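Local coordinates for myosin light chain (Saccharomyces cerevisiae, PDB 1M45), which serves as a light chain for class II and class V myosins by binding their IQ motifs, and recruits IQG1 to the bud neck for cytokinesis, at residues Q18-K23 against A55-L60; G34-N39 against A76-K81; K87-F92 against R106-G111; G98-G103 against I136-F141. One frame throughout, in Å; residues are numbered along the deposited sequence.

Interactions 1 and 4 are matching contacts, each the two-stranded antiparallel sheet of one EF-hand pair. Their centres lie about 39 Å apart, on opposite sides of the chain's centre. Along the chain, interactions 1 and 2 interleave and close before interactions 3 and 4 begin. Interaction 2 ties the loop after helix 26-32 to the segment leading from helix 71-75 toward helix 83-90, beside the bound IQ peptide. Its centre is about 20 Å from that of interaction 3. Interactions 3 and 4 touch, with centres about 10 Å apart, and share helix 102-111. F89 packs against Y138, V100 and F141. The result is two helical lobes, each with its own small sheet, joined by a connector.

Interaction 1: residues Q18-K23 against A55-L60; sequences QGAIAK and ASSLTL
I21 and L58 pair backbone to backbone in a short antiparallel sheet, the link between the two loops of an EF-hand pair. I21 N donates to L58 O at 2.9 Å, and L58 N donates to I21 O at 2.8 Å. The second bond lies in the carbonyl plane, whereas in the first the donor is tilted 25° from it. Strands 20-22 and 57-59 run at 147° to each other. One more backbone bond extends the pairing, K23 N to S56 O at 2.9 Å.

The tight side is the face that carries I21 and L58. Both side chains are buried and pack on I63 of helix 60-69. I21 also meets F10, F13 and Y29, and L58 meets L26. The sheet thereby sits on the helices of its lobe. D14, an inferred calcium-binding residue, accepts a bond from G19 N close by.

Elsewhere the packing is looser and nearer solvent. A20 CB comes to 3.7 Å from S57 OG, a light touch. The side chains of A22 and S57 point apart. At the K23 end the packing thins out: CG passes obliquely by L58, beside the tight face, before the chain bends at chi3 (50°). This carries NZ to A55 O at 3.1 Å, a single bond to the carbonyl of the exposed A55. At the other end a water takes over, because G19 O and L60 N are too far apart to bond directly. The water donates to G19 O at 2.6 Å and accepts from L60 N at 2.9 Å.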
loop_
_atom_site.group_PDB
_atom_site.type_symbol
_atom_site.label_atom_id
_atom_site.label_comp_id
_atom_site.label_asym_id
_atom_site.label_seq_id
_atom_site.Cartn_x
_atom_site.Cartn_y
_atom_site.Cartn_z
ATOM N N GLN A 18 -13.789 -19.129 10.758
ATOM C CA GLN A 18 -13.318 -20.305 10.021
ATOM C C GLN A 18 -11.922 -20.786 10.483
ATOM O O GLN A 18 -11.536 -21.925 10.174
ATOM C CB GLN A 18 -13.296 -20.024 8.506
ATOM C CG GLN A 18 -14.680 -19.794 7.872
ATOM C CD GLN A 18 -15.578 -21.008 7.995
ATOM O OE1 GLN A 18 -15.225 -22.104 7.528
ATOM N NE2 GLN A 18 -16.755 -20.820 8.602
ATOM N N GLY A 19 -11.183 -19.920 11.204
ATOM C CA GLY A 19 -9.810 -20.173 11.625
ATOM C C GLY A 19 -8.889 -20.094 10.404
ATOM O O GLY A 19 -7.723 -20.544 10.419
ATOM N N ALA A 20 -9.410 -19.484 9.343
ATOM C CA ALA A 20 -8.680 -19.341 8.098
ATOM C C ALA A 20 -9.251 -18.168 7.314
ATOM O O ALA A 20 -10.401 -17.776 7.520
ATOM C CB ALA A 20 -8.847 -20.639 7.267
ATOM N N ILE A 21 -8.465 -17.635 6.387
ATOM C CA ILE A 21 -8.935 -16.556 5.526
ATOM C C ILE A 21 -8.794 -16.924 4.061
ATOM O O ILE A 21 -7.977 -17.780 3.689
ATOM C CB ILE A 21 -8.164 -15.229 5.806
ATOM C CG1 ILE A 21 -6.655 -15.371 5.539
ATOM C CG2 ILE A 21 -8.328 -14.753 7.254
ATOM C CD1 ILE A 21 -5.907 -14.060 5.506
ATOM N N ALA A 22 -9.544 -16.212 3.237
ATOM C CA ALA A 22 -9.521 -16.440 1.804
ATOM C C ALA A 22 -8.096 -16.324 1.278
ATOM O O ALA A 22 -7.383 -15.409 1.654
ATOM C CB ALA A 22 -10.422 -15.442 1.111
ATOM N N LYS A 23 -7.687 -17.249 0.408
ATOM C CA LYS A 23 -6.357 -17.188 -0.189
ATOM C C LYS A 23 -6.162 -15.874 -0.962
ATOM O O LYS A 23 -5.064 -15.279 -0.971
ATOM C CB LYS A 23 -6.167 -18.406 -1.104
ATOM C CG LYS A 23 -4.764 -18.743 -1.351
ATOM C CD LYS A 23 -4.621 -20.183 -1.858
ATOM C CE LYS A 23 -5.568 -20.461 -3.012
ATOM N NZ LYS A 23 -5.405 -21.876 -3.521
ATOM N N ALA A 55 -6.810 -26.137 -0.935
ATOM C CA ALA A 55 -7.809 -25.329 -0.219
ATOM C C ALA A 55 -7.903 -23.889 -0.731
ATOM O O ALA A 55 -6.938 -23.341 -1.271
ATOM C CB ALA A 55 -7.518 -25.323 1.292
ATOM N N SER A 56 -9.080 -23.299 -0.554
ATOM C CA SER A 56 -9.358 -21.911 -0.934
ATOM C C SER A 56 -8.984 -20.916 0.178
ATOM O O SER A 56 -9.239 -19.696 0.049
ATOM C CB SER A 56 -10.844 -21.765 -1.239
ATOM O OG SER A 56 -11.230 -22.551 -2.350
ATOM N N SER A 57 -8.401 -21.420 1.266
ATOM C CA SER A 57 -8.104 -20.580 2.414
ATOM C C SER A 57 -6.778 -20.933 3.034
ATOM O O SER A 57 -6.222 -21.986 2.746
ATOM C CB SER A 57 -9.215 -20.677 3.456
ATOM O OG SER A 57 -9.370 -22.028 3.860
ATOM N N LEU A 58 -6.271 -20.035 3.878
ATOM C CA LEU A 58 -5.007 -20.216 4.572
ATOM C C LEU A 58 -5.206 -19.969 6.061
ATOM O O LEU A 58 -5.900 -19.024 6.451
ATOM C CB LEU A 58 -3.940 -19.220 4.042
ATOM C CG LEU A 58 -3.586 -19.245 2.559
ATOM C CD1 LEU A 58 -2.740 -18.030 2.174
ATOM C CD2 LEU A 58 -2.883 -20.569 2.225
ATOM N N THR A 59 -4.599 -20.813 6.895
ATOM C CA THR A 59 -4.615 -20.607 8.340
ATOM C C THR A 59 -3.569 -19.572 8.731
ATOM O O THR A 59 -2.660 -19.260 7.937
ATOM C CB THR A 59 -4.332 -21.914 9.136
ATOM O OG1 THR A 59 -2.986 -22.345 8.906
ATOM C CG2 THR A 59 -5.230 -23.043 8.709
ATOM N N LEU A 60 -3.679 -19.042 9.952
ATOM C CA LEU A 60 -2.713 -18.066 10.423
ATOM C C LEU A 60 -1.339 -18.703 10.472
ATOM O O LEU A 60 -0.330 -18.085 10.123
ATOM C CB LEU A 60 -3.107 -17.509 11.795
ATOM C CG LEU A 60 -2.199 -16.447 12.390
ATOM C CD1 LEU A 60 -1.973 -15.289 11.409
ATOM C CD2 LEU A 60 -2.829 -15.967 13.668
HETATM O O HOH W 1 -5.702 -19.676 11.889
#

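Interaction 2: residues G34-N39 against A76-K81; sequences GYNPTN and ATTKAK
T77 points its side chain at N36, and the two residues are joined by two hydrogen bonds. T77 OG1 accepts from N36 N at 2.9 Å in a nearly straight bond (168°). The hydroxyl sits between its own backbone N and carbonyl carbon (chi1 73°), where it also donates back to L74 O. The N36 side chain adds the second bond: ND2 donates to T77 O at 3.1 Å. T77 O lies in the amide plane of N36, but the donor stands above the T77 carbonyl plane. N36 OD1 is left for a basic side chain of the bound peptide. T78 CG2 approaches the Y35 ring obliquely, 3.9 Å from CD2, and also touches G34 O. T78 OG1 is turned to D75 O. The Y35 hydroxyl reaches R4 N. A valine in place of T77 would probably leave N36 N without its acceptor and L74 O without the hydroxyl that binds it. G34 ends helix 26-32 in a Schellman motif, and T38 caps helix 39-47. The contact thus joins the linker between the two helix-loop-helix units of the N-terminal lobe to the start of the interlobe connector, next to the IQ peptide, an arrangement that fits a calmodulin-like light chain.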
loop_
_atom_site.group_PDB
_atom_site.type_symbol
_atom_site.label_atom_id
_atom_site.label_comp_id
_atom_site.label_asym_id
_atom_site.label_seq_id
_atom_site.Cartn_x
_atom_site.Cartn_y
_atom_site.Cartn_z
ATOM N N GLY A 34 1.742 -4.614 7.703
ATOM C CA GLY A 34 2.897 -3.715 7.550
ATOM C C GLY A 34 3.744 -3.840 6.292
ATOM O O GLY A 34 4.694 -3.053 6.132
ATOM N N TYR A 35 3.475 -4.823 5.452
ATOM C CA TYR A 35 4.233 -4.972 4.201
ATOM C C TYR A 35 3.570 -4.219 3.037
ATOM O O TYR A 35 2.413 -3.773 3.131
ATOM C CB TYR A 35 4.415 -6.456 3.871
ATOM C CG TYR A 35 5.109 -7.218 4.958
ATOM C CD1 TYR A 35 4.445 -8.230 5.654
ATOM C CD2 TYR A 35 6.450 -6.975 5.250
ATOM C CE1 TYR A 35 5.113 -8.981 6.620
ATOM C CE2 TYR A 35 7.112 -7.709 6.221
ATOM C CZ TYR A 35 6.434 -8.696 6.894
ATOM O OH TYR A 35 7.108 -9.398 7.842
ATOM N N ASN A 36 4.294 -4.062 1.929
ATOM C CA ASN A 36 3.766 -3.366 0.766
ATOM C C ASN A 36 4.071 -4.138 -0.490
ATOM O O ASN A 36 4.697 -3.587 -1.406
ATOM C CB ASN A 36 4.327 -1.940 0.682
ATOM C CG ASN A 36 4.096 -1.171 1.963
ATOM O OD1 ASN A 36 2.967 -0.782 2.264
ATOM N ND2 ASN A 36 5.170 -0.901 2.697
ATOM N N PRO A 37 3.605 -5.376 -0.567
ATOM C CA PRO A 37 3.920 -6.223 -1.730
ATOM C C PRO A 37 3.214 -5.820 -3.013
ATOM O O PRO A 37 2.120 -5.237 -2.979
ATOM C CB PRO A 37 3.454 -7.605 -1.266
ATOM C CG PRO A 37 2.241 -7.290 -0.432
ATOM C CD PRO A 37 2.741 -6.090 0.398
ATOM N N THR A 38 3.860 -6.092 -4.151
ATOM C CA THR A 38 3.174 -5.986 -5.427
ATOM C C THR A 38 2.302 -7.231 -5.506
ATOM O O THR A 38 2.579 -8.253 -4.835
ATOM C CB THR A 38 4.141 -6.037 -6.627
ATOM O OG1 THR A 38 4.896 -7.256 -6.536
ATOM C CG2 THR A 38 5.146 -4.893 -6.560
ATOM N N ASN A 39 1.255 -7.169 -6.331
ATOM C CA ASN A 39 0.406 -8.344 -6.544
ATOM C C ASN A 39 1.259 -9.535 -7.023
ATOM O O ASN A 39 1.047 -10.685 -6.626
ATOM C CB ASN A 39 -0.721 -8.032 -7.547
ATOM C CG ASN A 39 -1.721 -6.949 -7.033
ATOM O OD1 ASN A 39 -1.724 -6.579 -5.854
ATOM N ND2 ASN A 39 -2.570 -6.451 -7.935
ATOM N N ALA A 76 11.887 -6.127 2.340
ATOM C CA ALA A 76 12.349 -5.238 1.257
ATOM C C ALA A 76 11.251 -4.315 0.733
ATOM O O ALA A 76 11.564 -3.276 0.145
ATOM C CB ALA A 76 12.931 -6.053 0.108
ATOM N N THR A 77 9.976 -4.662 0.967
ATOM C CA THR A 77 8.872 -3.795 0.520
ATOM C C THR A 77 8.571 -2.672 1.515
ATOM O O THR A 77 7.690 -1.861 1.245
ATOM C CB THR A 77 7.564 -4.583 0.244
ATOM O OG1 THR A 77 6.997 -4.992 1.483
ATOM C CG2 THR A 77 7.841 -5.882 -0.591
ATOM N N THR A 78 9.315 -2.602 2.623
ATOM C CA THR A 78 9.067 -1.562 3.638
ATOM C C THR A 78 10.200 -0.561 3.747
ATOM O O THR A 78 10.277 0.183 4.712
ATOM C CB THR A 78 8.810 -2.160 5.024
ATOM O OG1 THR A 78 10.019 -2.732 5.542
ATOM C CG2 THR A 78 7.740 -3.286 4.951
ATOM N N LYS A 79 11.067 -0.555 2.743
ATOM C CA LYS A 79 12.244 0.306 2.824
ATOM C C LYS A 79 12.194 1.558 1.982
ATOM O O LYS A 79 13.245 2.179 1.763
ATOM C CB LYS A 79 13.467 -0.517 2.445
ATOM C CG LYS A 79 13.688 -1.684 3.407
ATOM C CD LYS A 79 14.889 -2.533 2.982
ATOM C CE LYS A 79 15.151 -3.588 4.061
ATOM N NZ LYS A 79 16.194 -4.578 3.653
ATOM N N ALA A 80 11.024 1.937 1.479
ATOM C CA ALA A 80 10.947 3.150 0.659
ATOM C C ALA A 80 11.231 4.400 1.437
ATOM O O ALA A 80 10.917 4.479 2.631
ATOM C CB ALA A 80 9.558 3.274 -0.015
ATOM N N LYS A 81 11.806 5.396 0.759
ATOM C CA LYS A 81 12.159 6.646 1.411
ATOM C C LYS A 81 11.509 7.810 0.681
ATOM O O LYS A 81 11.231 7.721 -0.515
ATOM C CB LYS A 81 13.685 6.822 1.410
ATOM C CG LYS A 81 14.415 5.734 2.174
ATOM C CD LYS A 81 15.907 6.075 2.260
ATOM C CE LYS A 81 16.614 5.144 3.221
ATOM N NZ LYS A 81 18.023 5.621 3.467
#

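Interaction 3: residues K87-F92 against R106-G111; sequences KAFQVF and RYMLTG
M108 pushes its side chain between two phenylalanine rings, F89 and F92, and touches a face of each. Two conformers of M108 are deposited, and this account holds for one of them. M108 CG lies over the centre of the F92 ring, 3.5 Å from its centroid and 10° off the ring normal. M108 SD also stands over that face, 4.0 Å from the F92 centroid, a Met-aromatic contact. The chain then bends at chi3 (72°). This swings CE over a face of the F89 ring, 4.0 Å from the centroid. SD meets F89 obliquely, so the sulfur serves both rings. CE also comes within 3.7 Å of A88 O, which lies at the edge of the F92 ring and in its plane.

The F92 ring has a second neighbour in Y107. The two rings meet rim to rim, with F92 CE2 3.5 Å from Y107 CD2 and the planes at 57°. Neither lies over the face of the other. L112 touches both.

No hydrogen bond crosses this contact; apolar and ring contacts carry it. F89 leads onward into the core of the lobe, where it packs on Y138, F141 and I142, and it also meets an apolar side chain of the bound peptide. On the far side of the second helix, R106 makes salt bridges to D118 and D122. F92 directly precedes D93, an inferred calcium-binding residue. The contact packs together the two helices of an EF-hand, helix 83-90 entering the calcium-loop position and helix 102-111 leaving it.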
loop_
_atom_site.group_PDB
_atom_site.type_symbol
_atom_site.label_atom_id
_atom_site.label_comp_id
_atom_site.label_asym_id
_atom_site.label_seq_id
_atom_site.Cartn_x
_atom_site.Cartn_y
_atom_site.Cartn_z
ATOM N N LYS A 87 11.248 13.447 -6.966
ATOM C CA LYS A 87 11.429 13.758 -8.383
ATOM C C LYS A 87 10.171 13.506 -9.213
ATOM O O LYS A 87 9.840 14.290 -10.112
ATOM C CB LYS A 87 12.615 12.974 -8.948
ATOM C CG LYS A 87 13.946 13.586 -8.550
ATOM C CD LYS A 87 15.113 12.880 -9.219
ATOM C CE LYS A 87 16.430 13.572 -8.894
ATOM N NZ LYS A 87 16.771 13.546 -7.429
ATOM N N ALA A 88 9.458 12.419 -8.899
ATOM C CA ALA A 88 8.196 12.115 -9.591
ATOM C C ALA A 88 7.140 13.213 -9.389
ATOM O O ALA A 88 6.403 13.571 -10.334
ATOM C CB ALA A 88 7.628 10.727 -9.177
ATOM N N PHE A 89 7.047 13.727 -8.160
ATOM C CA PHE A 89 6.111 14.813 -7.873
ATOM C C PHE A 89 6.624 16.120 -8.518
ATOM O O PHE A 89 5.830 16.962 -8.915
ATOM C CB PHE A 89 5.923 15.008 -6.368
ATOM C CG PHE A 89 4.946 14.053 -5.763
ATOM C CD1 PHE A 89 5.364 12.844 -5.226
ATOM C CD2 PHE A 89 3.584 14.331 -5.824
ATOM C CE1 PHE A 89 4.442 11.964 -4.678
ATOM C CE2 PHE A 89 2.650 13.453 -5.288
ATOM C CZ PHE A 89 3.089 12.259 -4.713
ATOM N N GLN A 90 7.940 16.287 -8.577
ATOM C CA GLN A 90 8.482 17.527 -9.124
ATOM C C GLN A 90 8.074 17.668 -10.580
ATOM O O GLN A 90 7.973 18.768 -11.093
ATOM C CB GLN A 90 9.986 17.634 -8.920
ATOM C CG GLN A 90 10.310 17.958 -7.473
ATOM C CD GLN A 90 11.805 18.051 -7.183
ATOM O OE1 GLN A 90 12.199 18.467 -6.087
ATOM N NE2 GLN A 90 12.635 17.669 -8.151
ATOM N N VAL A 91 7.786 16.542 -11.216
ATOM C CA VAL A 91 7.307 16.554 -12.597
ATOM C C VAL A 91 5.981 17.316 -12.724
ATOM O O VAL A 91 5.709 17.973 -13.747
ATOM C CB VAL A 91 7.203 15.141 -13.139
ATOM C CG1 VAL A 91 6.421 15.115 -14.451
ATOM C CG2 VAL A 91 8.591 14.545 -13.317
ATOM N N PHE A 92 5.179 17.275 -11.665
ATOM C CA PHE A 92 3.885 17.924 -11.639
ATOM C C PHE A 92 3.887 19.182 -10.785
ATOM O O PHE A 92 2.853 19.727 -10.469
ATOM C CB PHE A 92 2.830 16.934 -11.134
ATOM C CG PHE A 92 2.718 15.717 -12.004
ATOM C CD1 PHE A 92 3.647 14.675 -11.897
ATOM C CD2 PHE A 92 1.689 15.609 -12.933
ATOM C CE1 PHE A 92 3.564 13.549 -12.734
ATOM C CE2 PHE A 92 1.591 14.492 -13.758
ATOM C CZ PHE A 92 2.533 13.457 -13.663
ATOM N N ARG A 106 -4.460 12.827 -8.480
ATOM C CA ARG A 106 -5.331 11.764 -9.003
ATOM C C ARG A 106 -4.859 11.281 -10.365
ATOM O O ARG A 106 -4.876 10.057 -10.653
ATOM C CB ARG A 106 -6.781 12.224 -9.050
ATOM C CG ARG A 106 -7.734 11.137 -9.487
ATOM C CD ARG A 106 -9.191 11.542 -9.297
ATOM N NE ARG A 106 -9.481 11.631 -7.860
ATOM C CZ ARG A 106 -10.047 10.672 -7.144
ATOM N NH1 ARG A 106 -10.402 9.516 -7.695
ATOM N NH2 ARG A 106 -10.223 10.848 -5.837
ATOM N N TYR A 107 -4.478 12.232 -11.231
ATOM C CA TYR A 107 -3.932 11.905 -12.528
ATOM C C TYR A 107 -2.725 10.979 -12.435
ATOM O O TYR A 107 -2.665 9.954 -13.124
ATOM C CB TYR A 107 -3.574 13.180 -13.269
ATOM C CG TYR A 107 -2.849 12.961 -14.596
ATOM C CD1 TYR A 107 -3.559 12.842 -15.783
ATOM C CD2 TYR A 107 -1.465 12.932 -14.650
ATOM C CE1 TYR A 107 -2.877 12.668 -17.012
ATOM C CE2 TYR A 107 -0.781 12.751 -15.857
ATOM C CZ TYR A 107 -1.496 12.632 -17.004
ATOM O OH TYR A 107 -0.831 12.481 -18.171
ATOM N N MET A 108 -1.780 11.338 -11.571
ATOM C CA MET A 108 -0.583 10.533 -11.369
ATOM C C MET A 108 -0.930 9.109 -10.958
ATOM O O MET A 108 -0.395 8.154 -11.506
ATOM C CB MET A 108 0.316 11.140 -10.285
ATOM C CG MET A 108 0.941 12.508 -10.616
ATOM S SD MET A 108 1.802 13.153 -9.142
ATOM C CE MET A 108 3.217 12.074 -9.071
ATOM N N LEU A 109 -1.817 8.978 -9.976
ATOM C CA LEU A 109 -2.131 7.694 -9.405
ATOM C C LEU A 109 -3.061 6.790 -10.204
ATOM O O LEU A 109 -2.926 5.588 -10.125
ATOM C CB LEU A 109 -2.689 7.865 -7.989
ATOM C CG LEU A 109 -1.691 8.590 -7.075
ATOM C CD1 LEU A 109 -2.319 8.688 -5.720
ATOM C CD2 LEU A 109 -0.366 7.802 -6.955
ATOM N N THR A 110 -3.976 7.384 -10.964
ATOM C CA THR A 110 -4.913 6.597 -11.753
ATOM C C THR A 110 -4.566 6.492 -13.217
ATOM O O THR A 110 -5.074 5.609 -13.902
ATOM C CB THR A 110 -6.333 7.147 -11.668
ATOM O OG1 THR A 110 -6.386 8.438 -12.285
ATOM C CG2 THR A 110 -6.805 7.293 -10.228
ATOM N N GLY A 111 -3.761 7.410 -13.707
ATOM C CA GLY A 111 -3.410 7.407 -15.130
ATOM C C GLY A 111 -2.035 6.880 -15.475
ATOM O O GLY A 111 -1.743 6.659 -16.643
#

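Interaction 4: residues G98-G103 against I136-F141; sequences GKVSVG and IDYKKF
V100 and I136 form a hydrogen-bonded antiparallel pair. V100 N donates to I136 O at 3.0 Å, and I136 N donates to V100 O at 2.7 Å. A third backbone bond, Y138 N to G98 O at 3.2 Å, extends the pairing to the start of helix 138-146. A water adds a polar bridge: it donates to G98 O and D137 OD1 and accepts from K139 N. D137 OD1 also caps the helix by accepting from K140 N. Polar bonds also reach D93: its OD2 is bonded by Y138 OH and G98 N. A phenylalanine at Y138 would probably leave D93 OD2 without its hydroxyl partner and its carboxylate less firmly placed. D93 and K99 belong to an inferred calcium site.

Ring and apolar contacts lie alongside. Y138 CG sits between its backbone N and carbonyl carbon (chi1 50°), which turns the ring back over the loop. G98 O stands 3.3 Å above one face of the ring, near its rim. V100 CG2 meets Y138 CD2 in one of the two conformers of V100, so this touch is less certain. I136 CD1 packs on V102 CB at 4.0 Å. The pairing is the short antiparallel sheet that couples the two loops of an EF-hand pair, with the Y138 ring packed beside it.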
loop_
_atom_site.group_PDB
_atom_site.type_symbol
_atom_site.label_atom_id
_atom_site.label_comp_id
_atom_site.label_asym_id
_atom_site.label_seq_id
_atom_site.Cartn_x
_atom_site.Cartn_y
_atom_site.Cartn_z
ATOM N N GLY A 98 6.647 22.634 -3.927
ATOM C CA GLY A 98 6.508 21.529 -2.986
ATOM C C GLY A 98 5.061 21.088 -2.906
ATOM O O GLY A 98 4.698 20.313 -2.063
ATOM N N LYS A 99 4.238 21.592 -3.810
ATOM C CA LYS A 99 2.834 21.253 -3.818
ATOM C C LYS A 99 2.368 20.737 -5.165
ATOM O O LYS A 99 2.920 21.075 -6.220
ATOM C CB LYS A 99 1.986 22.478 -3.422
ATOM C CG LYS A 99 2.245 22.948 -1.990
ATOM C CD LYS A 99 1.316 24.061 -1.592
ATOM C CE LYS A 99 1.435 24.370 -0.111
ATOM N NZ LYS A 99 2.769 24.859 0.260
ATOM N N VAL A 100 1.329 19.911 -5.114
ATOM C CA VAL A 100 0.689 19.384 -6.305
ATOM C C VAL A 100 -0.817 19.522 -6.131
ATOM O O VAL A 100 -1.333 19.391 -5.025
ATOM C CB VAL A 100 1.128 17.925 -6.532
ATOM C CG1 VAL A 100 0.282 17.216 -7.579
ATOM C CG2 VAL A 100 2.600 17.905 -6.953
ATOM N N SER A 101 -1.522 19.799 -7.229
ATOM C CA SER A 101 -2.972 19.901 -7.170
ATOM C C SER A 101 -3.548 18.513 -6.924
ATOM O O SER A 101 -2.950 17.496 -7.346
ATOM C CB SER A 101 -3.554 20.493 -8.445
ATOM O OG SER A 101 -3.372 19.607 -9.530
ATOM N N VAL A 102 -4.681 18.476 -6.222
ATOM C CA VAL A 102 -5.347 17.198 -5.963
ATOM C C VAL A 102 -5.717 16.520 -7.283
ATOM O O VAL A 102 -5.663 15.289 -7.400
ATOM C CB VAL A 102 -6.531 17.346 -4.994
ATOM C CG1 VAL A 102 -7.622 18.227 -5.571
ATOM C CG2 VAL A 102 -7.095 15.980 -4.664
ATOM N N GLY A 103 -6.082 17.325 -8.283
ATOM C CA GLY A 103 -6.375 16.761 -9.597
ATOM C C GLY A 103 -5.152 16.115 -10.244
ATOM O O GLY A 103 -5.262 15.045 -10.843
ATOM N N ILE A 136 -1.810 20.000 -2.409
ATOM C CA ILE A 136 -1.346 19.108 -1.351
ATOM C C ILE A 136 0.156 19.257 -1.233
ATOM O O ILE A 136 0.842 19.301 -2.249
ATOM C CB ILE A 136 -1.682 17.643 -1.762
ATOM C CG1 ILE A 136 -3.178 17.402 -1.696
ATOM C CG2 ILE A 136 -0.981 16.613 -0.829
ATOM C CD1 ILE A 136 -3.612 16.143 -2.484
ATOM N N ASP A 137 0.660 19.316 0.006
ATOM C CA ASP A 137 2.103 19.343 0.267
ATOM C C ASP A 137 2.580 17.905 0.049
ATOM O O ASP A 137 2.241 17.031 0.833
ATOM C CB ASP A 137 2.368 19.772 1.724
ATOM C CG ASP A 137 3.840 19.890 2.025
ATOM O OD1 ASP A 137 4.561 18.914 1.797
ATOM O OD2 ASP A 137 4.385 20.943 2.440
ATOM N N TYR A 138 3.316 17.657 -1.030
ATOM C CA TYR A 138 3.595 16.256 -1.371
ATOM C C TYR A 138 4.623 15.591 -0.487
ATOM O O TYR A 138 4.524 14.400 -0.244
ATOM C CB TYR A 138 3.920 16.045 -2.825
ATOM C CG TYR A 138 4.966 16.919 -3.466
ATOM C CD1 TYR A 138 6.325 16.651 -3.293
ATOM C CD2 TYR A 138 4.595 17.924 -4.363
ATOM C CE1 TYR A 138 7.293 17.402 -3.957
ATOM C CE2 TYR A 138 5.554 18.680 -5.022
ATOM C CZ TYR A 138 6.898 18.416 -4.817
ATOM O OH TYR A 138 7.829 19.180 -5.472
ATOM N N LYS A 139 5.581 16.354 0.029
ATOM C CA LYS A 139 6.501 15.734 0.992
ATOM C C LYS A 139 5.770 15.253 2.243
ATOM O O LYS A 139 6.103 14.180 2.776
ATOM C CB LYS A 139 7.617 16.695 1.394
ATOM C CG LYS A 139 8.715 16.798 0.356
ATOM C CD LYS A 139 9.857 17.657 0.892
ATOM C CE LYS A 139 11.003 17.676 -0.057
ATOM N NZ LYS A 139 11.575 16.335 -0.254
ATOM N N LYS A 140 4.824 16.052 2.727
ATOM C CA LYS A 140 4.036 15.653 3.885
ATOM C C LYS A 140 3.160 14.454 3.544
ATOM O O LYS A 140 3.012 13.521 4.346
ATOM C CB LYS A 140 3.203 16.829 4.406
ATOM C CG LYS A 140 2.334 16.445 5.574
ATOM C CD LYS A 140 1.489 17.634 6.077
ATOM C CE LYS A 140 0.916 17.337 7.474
ATOM N NZ LYS A 140 0.020 16.127 7.515
ATOM N N PHE A 141 2.601 14.468 2.340
ATOM C CA PHE A 141 1.792 13.367 1.875
ATOM C C PHE A 141 2.622 12.091 1.839
ATOM O O PHE A 141 2.191 11.062 2.363
ATOM C CB PHE A 141 1.214 13.702 0.493
ATOM C CG PHE A 141 0.636 12.514 -0.224
ATOM C CD1 PHE A 141 -0.608 12.009 0.147
ATOM C CD2 PHE A 141 1.329 11.926 -1.284
ATOM C CE1 PHE A 141 -1.150 10.886 -0.538
ATOM C CE2 PHE A 141 0.818 10.810 -1.961
ATOM C CZ PHE A 141 -0.428 10.290 -1.587
HETATM O O HOH W 2 6.523 19.164 -0.441
#